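Long-range contacts in methyltransferase (Streptomyces avermitilis, PDB 3GO4), which is probably a methyltransferase with a Rossmann-like fold, and binds S-adenosyl-L-homocysteine, the demethylated form of the methyl donor: residues A[20-25]-A[39-44]; A[107-112]-A[150-155]; A[168-173]-A[196-201]. All blocks are in the same frame, centred on the assembly; numbering follows the deposited sequence. Where two conformers were deposited one is given.

Contact 1: residues A[20-25]-A[39-44]; sequences ESAHSA and PADKEA. With SAH (S-adenosyl-L-homocysteine), chain B.
His23 and Asp41 meet beside the S-adenosyl-L-homocysteine pocket, where the turn that starts helix 24-32 is tied to the first turns of helix 39-51. The tie is a single bond from backbone to side chain: His23 N gives its hydrogen to Asp41 OD1 over 3.0 Å, close to straight at 163°, and meets the oxygen nearly end-on to its C-O bond. With CG beside the backbone N and anti to the carbonyl carbon (chi1 -56°), the carboxylate folds back over the start of its own helix. There OD2 takes the N-H of Tyr38 and also accepts a hydrogen bond from water 1 at 2.8 Å; the same water donates to Ser21 O. An aspartate suits this place because its short, flat end serves several donors at once. With Asp41 cut back to an alanine, the N-H groups of His23 and Tyr38 would probably lose these acceptors, and the loop would be less firmly tied to helix 39-51. His23 is the N-cap residue of helix 24-32, which carries Tyr28, a ligand-binding residue; the ring NE2 of His23 is hydrogen-bonded to Asp18 O. Small residues let the loop lie close on the second helix: Ala40 CB presses on Ser21 C at 3.6 Å, while Ala22 CB touches Ala40 O at 3.7 Å and Ala44 CB at 3.8 Å. Just beyond the cap the chain reaches the ligand ribose, Ala25 CB standing 3.1 Å from SAH O3' and Ser24 OG 3.4 Å from SAH C2'.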
loop_
_atom_site.group_PDB
_atom_site.type_symbol
_atom_site.label_atom_id
_atom_site.label_comp_id
_atom_site.label_asym_id
_atom_site.label_seq_id
_atom_site.Cartn_x
_atom_site.Cartn_y
_atom_site.Cartn_z
ATOM N N GLU A 20 20.784 11.549 -2.769
ATOM C CA GLU A 20 21.540 11.841 -1.548
ATOM C C GLU A 20 20.754 11.717 -0.235
ATOM O O GLU A 20 21.342 11.858 0.848
ATOM C CB GLU A 20 22.196 13.225 -1.649
ATOM C CG GLU A 20 23.224 13.355 -2.773
ATOM C CD GLU A 20 24.253 12.228 -2.794
ATOM O OE1 GLU A 20 23.935 11.098 -3.265
ATOM O OE2 GLU A 20 25.411 12.485 -2.394
ATOM N N SER A 21 19.442 11.494 -0.323
ATOM C CA SER A 21 18.612 11.306 0.858
ATOM C C SER A 21 17.821 10.010 0.709
ATOM O O SER A 21 17.625 9.520 -0.388
ATOM C CB SER A 21 17.694 12.506 1.057
ATOM O OG SER A 21 18.470 13.697 1.199
ATOM N N ALA A 22 17.406 9.447 1.826
ATOM C CA ALA A 22 16.618 8.227 1.807
ATOM C C ALA A 22 15.157 8.557 1.462
ATOM O O ALA A 22 14.649 9.642 1.791
ATOM C CB ALA A 22 16.721 7.526 3.151
ATOM N N HIS A 23 14.508 7.641 0.738
ATOM C CA HIS A 23 13.104 7.756 0.345
ATOM C C HIS A 23 12.479 6.420 0.731
ATOM O O HIS A 23 13.140 5.365 0.618
ATOM C CB HIS A 23 12.911 7.922 -1.174
ATOM C CG HIS A 23 13.490 9.186 -1.735
ATOM N ND1 HIS A 23 12.712 10.166 -2.302
ATOM C CD2 HIS A 23 14.765 9.624 -1.809
ATOM C CE1 HIS A 23 13.486 11.149 -2.722
ATOM N NE2 HIS A 23 14.736 10.855 -2.415
ATOM N N SER A 24 11.214 6.476 1.131
ATOM C CA SER A 24 10.496 5.301 1.640
ATOM C C SER A 24 10.337 4.150 0.672
ATOM O O SER A 24 10.479 2.988 1.082
ATOM C CB SER A 24 9.123 5.715 2.182
ATOM O OG SER A 24 8.257 6.182 1.154
ATOM N N ALA A 25 10.056 4.447 -0.597
ATOM C CA ALA A 25 9.891 3.396 -1.615
ATOM C C ALA A 25 11.147 2.562 -1.836
ATOM O O ALA A 25 11.084 1.363 -2.071
ATOM C CB ALA A 25 9.426 3.991 -2.966
ATOM N N PRO A 39 22.781 4.301 -2.112
ATOM C CA PRO A 39 23.487 4.225 -0.816
ATOM C C PRO A 39 22.702 4.772 0.400
ATOM O O PRO A 39 22.634 4.085 1.437
ATOM C CB PRO A 39 24.757 5.056 -1.061
ATOM C CG PRO A 39 25.060 4.817 -2.531
ATOM C CD PRO A 39 23.710 4.567 -3.229
ATOM N N ALA A 40 22.119 5.972 0.281
ATOM C CA ALA A 40 21.335 6.589 1.374
ATOM C C ALA A 40 20.199 5.687 1.874
ATOM O O ALA A 40 19.895 5.661 3.083
ATOM C CB ALA A 40 20.767 7.945 0.952
ATOM N N ASP A 41 19.598 4.941 0.943
ATOM C CA ASP A 41 18.497 4.046 1.228
ATOM C C ASP A 41 18.978 2.777 1.924
ATOM O O ASP A 41 18.288 2.279 2.822
ATOM C CB ASP A 41 17.766 3.671 -0.065
ATOM C CG ASP A 41 17.279 4.882 -0.810
ATOM O OD1 ASP A 41 16.440 5.609 -0.253
ATOM O OD2 ASP A 41 17.767 5.124 -1.944
ATOM N N LYS A 42 20.136 2.251 1.509
ATOM C CA LYS A 42 20.711 1.066 2.149
ATOM C C LYS A 42 21.112 1.379 3.600
ATOM O O LYS A 42 20.889 0.572 4.505
ATOM C CB LYS A 42 21.929 0.578 1.364
ATOM C CG LYS A 42 22.749 -0.502 2.083
ATOM C CD LYS A 42 23.933 -0.966 1.278
ATOM C CE LYS A 42 24.401 -2.337 1.778
ATOM N NZ LYS A 42 24.656 -2.381 3.225
ATOM N N GLU A 43 21.708 2.558 3.782
ATOM C CA GLU A 43 22.178 3.063 5.061
ATOM C C GLU A 43 20.990 3.178 6.033
ATOM O O GLU A 43 21.084 2.791 7.204
ATOM C CB GLU A 43 22.841 4.440 4.822
ATOM C CG GLU A 43 23.615 5.075 6.004
ATOM C CD GLU A 43 22.728 5.645 7.118
ATOM O OE1 GLU A 43 21.474 5.642 6.970
ATOM O OE2 GLU A 43 23.284 6.120 8.144
ATOM N N ALA A 44 19.884 3.721 5.542
ATOM C CA ALA A 44 18.682 3.889 6.358
ATOM C C ALA A 44 18.110 2.515 6.730
ATOM O O ALA A 44 17.766 2.259 7.885
ATOM C CB ALA A 44 17.648 4.727 5.616
HETATM N N SAH B . 1.768 0.114 -1.738
HETATM C CA SAH B . 3.120 -0.554 -1.947
HETATM C CB SAH B . 4.310 0.382 -1.683
HETATM C CG SAH B . 4.417 0.852 -0.226
HETATM S SD SAH B . 5.752 1.994 0.058
HETATM C C SAH B . 3.214 -1.785 -1.071
HETATM O O SAH B . 3.856 -2.787 -1.389
HETATM O OXT SAH B . 2.599 -1.837 -0.013
HETATM C "C5'" SAH B . 5.031 3.581 0.323
HETATM C "C4'" SAH B . 4.875 4.331 -0.986
HETATM O "O4'" SAH B . 3.985 5.433 -0.790
HETATM C "C3'" SAH B . 6.188 4.899 -1.498
HETATM O "O3'" SAH B . 6.356 4.494 -2.841
HETATM C "C2'" SAH B . 6.022 6.397 -1.375
HETATM O "O2'" SAH B . 6.739 7.157 -2.325
HETATM C "C1'" SAH B . 4.512 6.534 -1.529
HETATM N N9 SAH B . 3.966 7.769 -0.975
HETATM C C8 SAH B . 4.266 8.310 0.221
HETATM N N7 SAH B . 3.575 9.450 0.425
HETATM C C5 SAH B . 2.821 9.649 -0.664
HETATM C C6 SAH B . 1.849 10.663 -1.086
HETATM N N6 SAH B . 1.587 11.685 -0.242
HETATM N N1 SAH B . 1.268 10.527 -2.298
HETATM C C2 SAH B . 1.530 9.462 -3.104
HETATM N N3 SAH B . 2.420 8.495 -2.783
HETATM C C4 SAH B . 3.060 8.528 -1.591
HETATM O O HOH W 1 17.593 7.846 -2.558
#

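Contact 2: residues A[107-112]-A[150-155]; sequences RVVYVD and PELRDT. With SAH (S-adenosyl-L-homocysteine), chain B; EDO (1,2-ethanediol), chain D.
Val109 sets one methyl, CG2, against residues 152-155, on helix 150-153 and the turn after it, 3.8 Å from Leu152 CA and equally far from Thr155 CB. Its chi1 of 169° turns CG1 anti to the backbone N and leaves CG2 beside that N, facing the helix; a branched valine suits a strand. Leu152 adds its CG at 4.2 Å from Val109 CG2. The Val109 and Thr155 side chains cross obliquely, and Thr155 CG2 comes within 4.0 Å of Val108 O. At the strand's start the extended Arg107 chain runs past the backbone of Thr155, with CD 3.1 Å from Thr155 O; its guanidinium continues outward, NH1 bonding to Gln81 OE1, with a carbon of ethanediol, probably from the crystallisation liquor, over one face. At the other end Asp112 grips the ligand ribose with both carboxylate oxygens: SAH O2' donates to OD1 at 2.8 Å and SAH O3' to OD2 at 2.7 Å, as an acidic residue ending the second strand does in many Rossmann-like methyltransferases. Strand 107-112 lies between strands 81-85 and 132-137; helix 150-153 rests on all three, Leu152 on Leu83 and Val109, Glu151 on Val136, while Thr155 in the following turn meets Ala134.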
loop_
_atom_site.group_PDB
_atom_site.type_symbol
_atom_site.label_atom_id
_atom_site.label_comp_id
_atom_site.label_asym_id
_atom_site.label_seq_id
_atom_site.Cartn_x
_atom_site.Cartn_y
_atom_site.Cartn_z
ATOM N N ARG A 107 -8.611 -3.518 -14.956
ATOM C CA ARG A 107 -8.014 -2.207 -15.158
ATOM C C ARG A 107 -7.430 -1.722 -13.837
ATOM O O ARG A 107 -8.021 -1.963 -12.784
ATOM C CB ARG A 107 -9.073 -1.215 -15.609
ATOM C CG ARG A 107 -9.814 -1.588 -16.899
ATOM C CD ARG A 107 -11.116 -0.773 -16.982
ATOM N NE ARG A 107 -11.837 -0.929 -18.251
ATOM C CZ ARG A 107 -13.077 -0.481 -18.483
ATOM N NH1 ARG A 107 -13.775 0.147 -17.523
ATOM N NH2 ARG A 107 -13.639 -0.676 -19.680
ATOM N N VAL A 108 -6.288 -1.027 -13.903
ATOM C CA VAL A 108 -5.597 -0.521 -12.709
ATOM C C VAL A 108 -4.965 0.836 -12.955
ATOM O O VAL A 108 -4.347 1.047 -13.995
ATOM C CB VAL A 108 -4.435 -1.492 -12.331
ATOM C CG1 VAL A 108 -3.664 -0.989 -11.148
ATOM C CG2 VAL A 108 -4.963 -2.937 -12.052
ATOM N N VAL A 109 -5.133 1.751 -12.012
ATOM C CA VAL A 109 -4.439 3.044 -12.055
ATOM C C VAL A 109 -3.506 3.017 -10.866
ATOM O O VAL A 109 -3.937 2.766 -9.732
ATOM C CB VAL A 109 -5.349 4.278 -11.972
ATOM C CG1 VAL A 109 -4.509 5.542 -11.753
ATOM C CG2 VAL A 109 -6.167 4.409 -13.196
ATOM N N TYR A 110 -2.223 3.243 -11.136
ATOM C CA TYR A 110 -1.186 3.241 -10.151
ATOM C C TYR A 110 -0.821 4.688 -9.901
ATOM O O TYR A 110 -0.846 5.503 -10.821
ATOM C CB TYR A 110 0.052 2.591 -10.655
ATOM C CG TYR A 110 -0.001 1.102 -10.784
ATOM C CD1 TYR A 110 0.050 0.315 -9.668
ATOM C CD2 TYR A 110 0.031 0.502 -12.015
ATOM C CE1 TYR A 110 0.086 -1.073 -9.775
ATOM C CE2 TYR A 110 0.072 -0.891 -12.130
ATOM C CZ TYR A 110 0.112 -1.646 -11.017
ATOM O OH TYR A 110 0.199 -3.040 -11.124
ATOM N N VAL A 111 -0.503 4.990 -8.663
ATOM C CA VAL A 111 -0.200 6.380 -8.290
ATOM C C VAL A 111 0.923 6.491 -7.248
ATOM O O VAL A 111 0.914 5.771 -6.240
ATOM C CB VAL A 111 -1.477 6.999 -7.667
ATOM C CG1 VAL A 111 -1.277 8.478 -7.393
ATOM C CG2 VAL A 111 -2.772 6.727 -8.561
ATOM N N ASP A 112 1.898 7.395 -7.451
ATOM C CA ASP A 112 2.949 7.558 -6.462
ATOM C C ASP A 112 3.489 8.954 -6.627
ATOM O O ASP A 112 3.292 9.562 -7.685
ATOM C CB ASP A 112 4.056 6.491 -6.619
ATOM C CG ASP A 112 4.747 6.139 -5.291
ATOM O OD1 ASP A 112 5.547 6.919 -4.805
ATOM O OD2 ASP A 112 4.515 5.039 -4.722
ATOM N N PRO A 150 -6.503 12.675 -16.332
ATOM C CA PRO A 150 -6.939 12.103 -17.580
ATOM C C PRO A 150 -6.607 10.625 -17.647
ATOM O O PRO A 150 -7.425 9.851 -18.123
ATOM C CB PRO A 150 -6.113 12.859 -18.620
ATOM C CG PRO A 150 -5.695 14.093 -17.971
ATOM C CD PRO A 150 -5.528 13.760 -16.550
ATOM N N GLU A 151 -5.422 10.252 -17.149
ATOM C CA GLU A 151 -4.957 8.867 -17.162
ATOM C C GLU A 151 -5.904 7.966 -16.379
ATOM O O GLU A 151 -6.086 6.796 -16.725
ATOM C CB GLU A 151 -3.538 8.720 -16.575
ATOM C CG GLU A 151 -2.402 9.457 -17.337
ATOM C CD GLU A 151 -2.187 10.912 -16.915
ATOM O OE1 GLU A 151 -2.914 11.424 -16.044
ATOM O OE2 GLU A 151 -1.256 11.555 -17.460
ATOM N N LEU A 152 -6.478 8.507 -15.308
ATOM C CA LEU A 152 -7.444 7.763 -14.506
ATOM C C LEU A 152 -8.810 7.664 -15.205
ATOM O O LEU A 152 -9.394 6.580 -15.290
ATOM C CB LEU A 152 -7.597 8.397 -13.129
ATOM C CG LEU A 152 -8.536 7.702 -12.140
ATOM C CD1 LEU A 152 -8.128 7.965 -10.679
ATOM C CD2 LEU A 152 -9.984 8.099 -12.392
ATOM N N ARG A 153 -9.307 8.797 -15.702
ATOM C CA ARG A 153 -10.610 8.835 -16.407
ATOM C C ARG A 153 -10.639 8.040 -17.718
ATOM O O ARG A 153 -11.695 7.567 -18.124
ATOM C CB ARG A 153 -11.038 10.282 -16.655
ATOM C CG ARG A 153 -11.308 11.059 -15.387
ATOM C CD ARG A 153 -12.492 10.461 -14.582
ATOM N NE ARG A 153 -12.819 11.325 -13.453
ATOM C CZ ARG A 153 -13.880 11.203 -12.656
ATOM N NH1 ARG A 153 -14.789 10.251 -12.840
ATOM N NH2 ARG A 153 -14.042 12.068 -11.664
ATOM N N ASP A 154 -9.490 7.880 -18.376
ATOM C CA ASP A 154 -9.438 7.072 -19.590
ATOM C C ASP A 154 -9.253 5.620 -19.229
ATOM O O ASP A 154 -9.348 4.758 -20.092
ATOM C CB ASP A 154 -8.308 7.509 -20.525
ATOM C CG ASP A 154 -8.560 8.852 -21.160
ATOM O OD1 ASP A 154 -9.710 9.325 -21.156
ATOM O OD2 ASP A 154 -7.602 9.445 -21.681
ATOM N N THR A 155 -8.988 5.336 -17.956
ATOM C CA THR A 155 -8.727 3.963 -17.565
ATOM C C THR A 155 -9.859 3.362 -16.761
ATOM O O THR A 155 -10.259 2.240 -17.026
ATOM C CB THR A 155 -7.400 3.859 -16.794
ATOM O OG1 THR A 155 -6.372 4.540 -17.527
ATOM C CG2 THR A 155 -7.000 2.416 -16.588
HETATM N N SAH B . 1.768 0.114 -1.738
HETATM C CA SAH B . 3.120 -0.554 -1.947
HETATM C CB SAH B . 4.310 0.382 -1.683
HETATM C CG SAH B . 4.417 0.852 -0.226
HETATM S SD SAH B . 5.752 1.994 0.058
HETATM C C SAH B . 3.214 -1.785 -1.071
HETATM O O SAH B . 3.856 -2.787 -1.389
HETATM O OXT SAH B . 2.599 -1.837 -0.013
HETATM C "C5'" SAH B . 5.031 3.581 0.323
HETATM C "C4'" SAH B . 4.875 4.331 -0.986
HETATM O "O4'" SAH B . 3.985 5.433 -0.790
HETATM C "C3'" SAH B . 6.188 4.899 -1.498
HETATM O "O3'" SAH B . 6.356 4.494 -2.841
HETATM C "C2'" SAH B . 6.022 6.397 -1.375
HETATM O "O2'" SAH B . 6.739 7.157 -2.325
HETATM C "C1'" SAH B . 4.512 6.534 -1.529
HETATM N N9 SAH B . 3.966 7.769 -0.975
HETATM C C8 SAH B . 4.266 8.310 0.221
HETATM N N7 SAH B . 3.575 9.450 0.425
HETATM C C5 SAH B . 2.821 9.649 -0.664
HETATM C C6 SAH B . 1.849 10.663 -1.086
HETATM N N6 SAH B . 1.587 11.685 -0.242
HETATM N N1 SAH B . 1.268 10.527 -2.298
HETATM C C2 SAH B . 1.530 9.462 -3.104
HETATM N N3 SAH B . 2.420 8.495 -2.783
HETATM C C4 SAH B . 3.060 8.528 -1.591
HETATM C C1 EDO D . -13.640 3.487 -20.256
HETATM O O1 EDO D . -14.932 2.959 -19.964
HETATM C C2 EDO D . -13.003 3.963 -18.959
HETATM O O2 EDO D . -13.662 5.152 -18.507
#

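Contact 3: residues A[168-173]-A[196-201]; sequences AIVHFV and LAMSIG. With SAH (S-adenosyl-L-homocysteine), chain B.
Ala168 CA lies 5.2 Å from Ser199 CA, and His171 CA 5.5 Å from Gly201 CA, where the chain leaving strand 163-167 turns at Ala168 (phi 61°) into a short 3-10 segment beside the end of its parallel neighbour, strand 195-201. The direct polar link is weak: Ala168 N gives Ser199 OG a hydrogen bond 2.6 Å long but bent to 117°. Two waters add further polar bridges. Water 2 accepts from Val170 N and donates to Ser199 O. Water 3 sits in the plane of the His171 ring at its edge, 2.6 Å from ND1, donates to Ser199 O and accepts from Gly201 N, with a weaker bond from His171 N. Around Val170 the packing is apolar. Val170 holds CG1 between its backbone N and carbonyl carbon (chi1 80°), which aims that methyl at the strand: it touches CE of selenomethionine Met198 at 3.7 Å, the two side chains crossing at about a right angle, and Ile200 CG1 at 3.9 Å. The flexible Met198 bends at its last torsion to bring CE there. Gly201 suits its place because a CB on it would stand only about 3.2 Å from His171 CB. On the ligand side Ile169, its CG1 anti to the backbone N, packs CD1 tightly on the adenine, 3.2 Å from SAH C4, an apolar group laid against a flat base. Ser199 OG is also bonded to Asn62 OD1, and Asn62 ND2 bonds to the ligand, so the buried serine acts as a second-shell residue that probably helps to set the turn of the Asn62 amide.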
loop_
_atom_site.group_PDB
_atom_site.type_symbol
_atom_site.label_atom_id
_atom_site.label_comp_id
_atom_site.label_asym_id
_atom_site.label_seq_id
_atom_site.Cartn_x
_atom_site.Cartn_y
_atom_site.Cartn_z
ATOM N N ALA A 168 0.452 0.483 2.950
ATOM C CA ALA A 168 1.758 0.817 3.511
ATOM C C ALA A 168 2.101 2.235 3.220
ATOM O O ALA A 168 3.270 2.510 2.923
ATOM C CB ALA A 168 2.845 -0.006 2.935
ATOM N N ILE A 169 1.096 3.088 3.209
ATOM C CA ILE A 169 1.349 4.524 2.951
ATOM C C ILE A 169 0.796 5.444 4.008
ATOM O O ILE A 169 1.440 6.491 4.318
ATOM C CB ILE A 169 0.838 4.950 1.545
ATOM C CG1 ILE A 169 0.951 6.484 1.356
ATOM C CG2 ILE A 169 -0.601 4.641 1.381
ATOM C CD1 ILE A 169 0.687 6.954 -0.033
ATOM N N VAL A 170 -0.338 5.087 4.608
ATOM C CA VAL A 170 -0.978 5.996 5.548
ATOM C C VAL A 170 -0.133 6.299 6.800
ATOM O O VAL A 170 -0.326 7.329 7.439
ATOM C CB VAL A 170 -2.430 5.546 5.906
ATOM C CG1 VAL A 170 -2.460 4.425 6.945
ATOM C CG2 VAL A 170 -3.204 6.716 6.392
ATOM N N HIS A 171 0.838 5.450 7.118
ATOM C CA HIS A 171 1.693 5.737 8.272
ATOM C C HIS A 171 2.584 6.964 7.992
ATOM O O HIS A 171 3.152 7.526 8.919
ATOM C CB HIS A 171 2.469 4.499 8.739
ATOM C CG HIS A 171 3.350 3.895 7.696
ATOM N ND1 HIS A 171 2.881 3.029 6.733
ATOM C CD2 HIS A 171 4.684 3.993 7.498
ATOM C CE1 HIS A 171 3.884 2.651 5.963
ATOM N NE2 HIS A 171 4.992 3.216 6.406
ATOM N N PHE A 172 2.671 7.410 6.737
ATOM C CA PHE A 172 3.432 8.653 6.420
ATOM C C PHE A 172 2.543 9.895 6.401
ATOM O O PHE A 172 3.018 11.016 6.060
ATOM C CB PHE A 172 4.148 8.533 5.080
ATOM C CG PHE A 172 5.194 7.467 5.047
ATOM C CD1 PHE A 172 6.389 7.627 5.715
ATOM C CD2 PHE A 172 4.989 6.301 4.336
ATOM C CE1 PHE A 172 7.380 6.642 5.674
ATOM C CE2 PHE A 172 5.974 5.326 4.292
ATOM C CZ PHE A 172 7.154 5.499 4.979
ATOM N N VAL A 173 1.271 9.724 6.782
ATOM C CA VAL A 173 0.301 10.818 6.773
ATOM C C VAL A 173 -0.028 11.108 8.232
ATOM O O VAL A 173 -0.552 10.259 8.964
ATOM C CB VAL A 173 -1.007 10.479 5.984
ATOM C CG1 VAL A 173 -1.911 11.741 5.927
ATOM C CG2 VAL A 173 -0.696 9.970 4.572
ATOM N N LEU A 196 -12.310 -0.712 0.017
ATOM C CA LEU A 196 -11.135 -0.045 0.517
ATOM C C LEU A 196 -10.270 -1.128 1.166
ATOM O O LEU A 196 -10.762 -1.888 2.015
ATOM C CB LEU A 196 -11.553 0.982 1.543
ATOM C CG LEU A 196 -10.447 1.710 2.310
ATOM C CD1 LEU A 196 -9.496 2.433 1.336
ATOM C CD2 LEU A 196 -11.101 2.653 3.305
ATOM N N ALA A 197 -9.015 -1.230 0.731
ATOM C CA ALA A 197 -8.027 -2.177 1.298
ATOM C C ALA A 197 -6.856 -1.341 1.768
ATOM O O ALA A 197 -6.348 -0.529 1.005
ATOM C CB ALA A 197 -7.578 -3.161 0.288
HETATM N N MSE A 198 -6.460 -1.516 3.032
HETATM C CA MSE A 198 -5.393 -0.759 3.623
HETATM C C MSE A 198 -4.441 -1.611 4.465
HETATM O O MSE A 198 -4.837 -2.704 4.988
HETATM C CB MSE A 198 -5.986 0.294 4.553
HETATM C CG MSE A 198 -7.038 1.137 3.945
HETATM SE SE MSE A 198 -7.250 2.709 5.087
HETATM C CE MSE A 198 -5.475 3.486 4.982
ATOM N N SER A 199 -3.187 -1.181 4.546
ATOM C CA SER A 199 -2.270 -1.773 5.547
ATOM C C SER A 199 -1.856 -0.582 6.419
ATOM O O SER A 199 -1.475 0.477 5.902
ATOM C CB SER A 199 -1.082 -2.553 4.969
ATOM O OG SER A 199 -0.195 -1.696 4.266
ATOM N N ILE A 200 -1.987 -0.732 7.738
ATOM C CA ILE A 200 -1.836 0.408 8.640
ATOM C C ILE A 200 -0.792 0.080 9.683
ATOM O O ILE A 200 -0.932 -0.861 10.454
ATOM C CB ILE A 200 -3.204 0.815 9.308
ATOM C CG1 ILE A 200 -4.249 1.148 8.231
ATOM C CG2 ILE A 200 -3.004 2.021 10.264
ATOM C CD1 ILE A 200 -5.711 1.280 8.768
ATOM N N GLY A 201 0.257 0.897 9.702
ATOM C CA GLY A 201 1.371 0.724 10.610
ATOM C C GLY A 201 1.004 0.941 12.071
ATOM O O GLY A 201 0.257 1.876 12.427
HETATM N N SAH B . 1.768 0.114 -1.738
HETATM C CA SAH B . 3.120 -0.554 -1.947
HETATM C CB SAH B . 4.310 0.382 -1.683
HETATM C CG SAH B . 4.417 0.852 -0.226
HETATM S SD SAH B . 5.752 1.994 0.058
HETATM C C SAH B . 3.214 -1.785 -1.071
HETATM O O SAH B . 3.856 -2.787 -1.389
HETATM O OXT SAH B . 2.599 -1.837 -0.013
HETATM C "C5'" SAH B . 5.031 3.581 0.323
HETATM C "C4'" SAH B . 4.875 4.331 -0.986
HETATM O "O4'" SAH B . 3.985 5.433 -0.790
HETATM C "C3'" SAH B . 6.188 4.899 -1.498
HETATM O "O3'" SAH B . 6.356 4.494 -2.841
HETATM C "C2'" SAH B . 6.022 6.397 -1.375
HETATM O "O2'" SAH B . 6.739 7.157 -2.325
HETATM C "C1'" SAH B . 4.512 6.534 -1.529
HETATM N N9 SAH B . 3.966 7.769 -0.975
HETATM C C8 SAH B . 4.266 8.310 0.221
HETATM N N7 SAH B . 3.575 9.450 0.425
HETATM C C5 SAH B . 2.821 9.649 -0.664
HETATM C C6 SAH B . 1.849 10.663 -1.086
HETATM N N6 SAH B . 1.587 11.685 -0.242
HETATM N N1 SAH B . 1.268 10.527 -2.298
HETATM C C2 SAH B . 1.530 9.462 -3.104
HETATM N N3 SAH B . 2.420 8.495 -2.783
HETATM C C4 SAH B . 3.060 8.528 -1.591
HETATM O O HOH W 2 -1.729 2.682 4.183
HETATM O O HOH W 3 0.483 2.220 7.061
#

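The three contacts follow one another along the chain and converge on one S-adenosyl-L-homocysteine molecule, each touching it from a different part of the fold. Contact 1 brings the start of helix 24-32 to the ribose; contact 2 supplies the strand end that holds the ribose hydroxyls; contact 3 brings a loop to the adenine and the carbon chain on either side of the sulfur. Contacts 2 and 3 both reach the central sheet, with centres about 20 Å apart and nearest atoms about 6 Å apart. Contacts 1 and 2 have centres about 28 Å apart and nearest atoms about 5 Å apart, without touching. Contacts 1 and 3 touch directly, Ser24 CB packing 3.4 Å from Phe172 CZ.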